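Local coordinates for transcriptional regulators (LACI-FAMILY TRANSCRIPTIONAL REGULATORY PROTEIN) (Corynebacterium glutamicum, PDB 3GYB), which probably acts as a LacI-family transcription factor that binds regulatory DNA, with a periplasmic-binding-protein-like domain that carries a magnesium ion, at residues R88-S93 with G131-E136. Residues are numbered along the deposited sequence; the frame is centred on the assembly and turned at random.
Sequences RITQAS and GLRRFE
Arg-133 reaches from helix 129-144 to Arg-88 and Thr-90, in the loop between strands 82-85 and 97-100. The contact joins the two lobes of the periplasmic-binding-protein-like fold that LacI-family regulators share. The CB of Arg-133 points toward the loop. CG of Arg-133 stands anti to the carbonyl carbon (chi1 -71°) and passes Thr-90 OG1 at 3.4 Å. CD of Arg-133 runs by the same oxygen, 3.6 Å from Thr-90 OG1. The chain then bends at chi3. NE turns to Asp-102, whose OD2 forms a salt bridge with it. At the tip, NH1 of Arg-133 donates two hydrogen bonds. Thr-90 OG1 accepts one from Arg-133 NH1 at 3.0 Å and lies in the guanidinium plane, at its edge. Arg-88 O accepts the other and is tilted 28° out of that plane. NH2 forms a hydrogen bond with Thr-87 OG1, just before residues 88-93. With NE, NH1 and NH2 all bonded, the guanidinium is probably held from turning. The Arg-88 side chain crosses that of Arg-133 at about a right angle and carries its own guanidinium off to Ser-97, Thr-258 and the carbonyl of His-257. Arg-88 CG remains over one face of the Arg-133 guanidinium, near its rim, 4.1 Å from NH2.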
loop_
_atom_site.group_PDB
_atom_site.type_symbol
_atom_site.label_atom_id
_atom_site.label_comp_id
_atom_site.label_asym_id
_atom_site.label_seq_id
_atom_site.Cartn_x
_atom_site.Cartn_y
_atom_site.Cartn_z
ATOM N N ARG A 88 -4.543 16.334 -12.692
ATOM C CA ARG A 88 -4.322 17.525 -13.505
ATOM C C ARG A 88 -5.201 18.651 -12.982
ATOM O O ARG A 88 -6.116 18.420 -12.190
ATOM C CB ARG A 88 -4.685 17.245 -14.967
ATOM C CG ARG A 88 -6.066 16.633 -15.134
ATOM C CD ARG A 88 -6.486 16.508 -16.588
ATOM N NE ARG A 88 -5.435 15.956 -17.436
ATOM C CZ ARG A 88 -5.661 15.168 -18.483
ATOM N NH1 ARG A 88 -6.904 14.831 -18.800
ATOM N NH2 ARG A 88 -4.651 14.734 -19.224
ATOM N N ILE A 89 -4.917 19.871 -13.424
ATOM C CA ILE A 89 -5.709 21.020 -13.014
ATOM C C ILE A 89 -6.937 21.001 -13.917
ATOM O O ILE A 89 -6.814 21.015 -15.142
ATOM C CB ILE A 89 -4.942 22.340 -13.229
ATOM C CG1 ILE A 89 -3.499 22.195 -12.738
ATOM C CG2 ILE A 89 -5.636 23.468 -12.480
ATOM C CD1 ILE A 89 -3.373 21.822 -11.271
ATOM N N THR A 90 -8.118 20.956 -13.311
ATOM C CA THR A 90 -9.361 20.910 -14.073
ATOM C C THR A 90 -9.453 21.993 -15.146
ATOM O O THR A 90 -9.992 21.757 -16.227
ATOM C CB THR A 90 -10.589 21.032 -13.145
ATOM O OG1 THR A 90 -10.553 19.992 -12.159
ATOM C CG2 THR A 90 -11.877 20.907 -13.948
ATOM N N GLN A 91 -8.920 23.173 -14.848
ATOM C CA GLN A 91 -8.966 24.291 -15.786
ATOM C C GLN A 91 -7.889 24.253 -16.871
ATOM O O GLN A 91 -8.197 24.262 -18.064
ATOM C CB GLN A 91 -8.868 25.617 -15.022
ATOM C CG GLN A 91 -7.608 25.760 -14.173
ATOM C CD GLN A 91 -7.530 27.091 -13.447
ATOM O OE1 GLN A 91 -6.578 27.355 -12.711
ATOM N NE2 GLN A 91 -8.534 27.939 -13.651
ATOM N N ALA A 92 -6.632 24.207 -16.446
ATOM C CA ALA A 92 -5.487 24.202 -17.352
ATOM C C ALA A 92 -5.522 23.194 -18.500
ATOM O O ALA A 92 -6.292 22.232 -18.495
ATOM C CB ALA A 92 -4.205 24.014 -16.547
ATOM N N SER A 93 -4.665 23.443 -19.487
ATOM C CA SER A 93 -4.528 22.586 -20.659
ATOM C C SER A 93 -4.010 21.223 -20.214
ATOM O O SER A 93 -3.476 21.088 -19.115
ATOM C CB SER A 93 -3.538 23.213 -21.645
ATOM O OG SER A 93 -3.058 22.258 -22.577
ATOM N N GLY A 131 -10.530 14.351 -6.633
ATOM C CA GLY A 131 -11.641 14.203 -5.711
ATOM C C GLY A 131 -12.775 15.159 -6.032
ATOM O O GLY A 131 -13.947 14.770 -6.036
ATOM N N LEU A 132 -12.432 16.415 -6.300
ATOM C CA LEU A 132 -13.440 17.420 -6.620
ATOM C C LEU A 132 -14.189 17.042 -7.888
ATOM O O LEU A 132 -15.413 17.154 -7.949
ATOM C CB LEU A 132 -12.787 18.797 -6.786
ATOM C CG LEU A 132 -12.780 19.694 -5.542
ATOM C CD1 LEU A 132 -11.975 19.050 -4.428
ATOM C CD2 LEU A 132 -12.200 21.055 -5.904
ATOM N N ARG A 133 -13.452 16.590 -8.897
ATOM C CA ARG A 133 -14.060 16.185 -10.155
ATOM C C ARG A 133 -15.025 15.020 -9.948
ATOM O O ARG A 133 -16.125 15.007 -10.504
ATOM C CB ARG A 133 -12.977 15.796 -11.168
ATOM C CG ARG A 133 -12.160 16.979 -11.691
ATOM C CD ARG A 133 -11.294 16.563 -12.879
ATOM N NE ARG A 133 -10.138 15.758 -12.489
ATOM C CZ ARG A 133 -9.003 16.259 -12.011
ATOM N NH1 ARG A 133 -8.864 17.571 -11.858
ATOM N NH2 ARG A 133 -7.999 15.449 -11.696
ATOM N N ARG A 134 -14.619 14.041 -9.146
ATOM C CA ARG A 134 -15.472 12.889 -8.889
ATOM C C ARG A 134 -16.717 13.284 -8.106
ATOM O O ARG A 134 -17.788 12.716 -8.309
ATOM C CB ARG A 134 -14.673 11.804 -8.158
ATOM C CG ARG A 134 -13.576 11.229 -9.044
ATOM C CD ARG A 134 -12.636 10.284 -8.315
ATOM N NE ARG A 134 -11.433 10.064 -9.118
ATOM C CZ ARG A 134 -10.361 9.390 -8.708
ATOM N NH1 ARG A 134 -10.329 8.849 -7.495
ATOM N NH2 ARG A 134 -9.310 9.273 -9.511
ATOM N N PHE A 135 -16.576 14.267 -7.221
ATOM C CA PHE A 135 -17.705 14.749 -6.434
ATOM C C PHE A 135 -18.676 15.488 -7.349
ATOM O O PHE A 135 -19.886 15.290 -7.272
ATOM C CB PHE A 135 -17.227 15.696 -5.327
ATOM C CG PHE A 135 -18.305 16.611 -4.808
ATOM C CD1 PHE A 135 -19.330 16.121 -4.003
ATOM C CD2 PHE A 135 -18.318 17.955 -5.168
ATOM C CE1 PHE A 135 -20.358 16.959 -3.563
ATOM C CE2 PHE A 135 -19.341 18.801 -4.736
ATOM C CZ PHE A 135 -20.362 18.300 -3.932
ATOM N N GLU A 136 -18.140 16.344 -8.211
ATOM C CA GLU A 136 -18.979 17.105 -9.129
ATOM C C GLU A 136 -19.745 16.188 -10.076
ATOM O O GLU A 136 -20.931 16.401 -10.340
ATOM C CB GLU A 136 -18.121 18.099 -9.916
ATOM C CG GLU A 136 -17.453 19.142 -9.038
ATOM C CD GLU A 136 -16.687 20.177 -9.840
ATOM O OE1 GLU A 136 -15.825 19.784 -10.658
ATOM O OE2 GLU A 136 -16.945 21.383 -9.649
#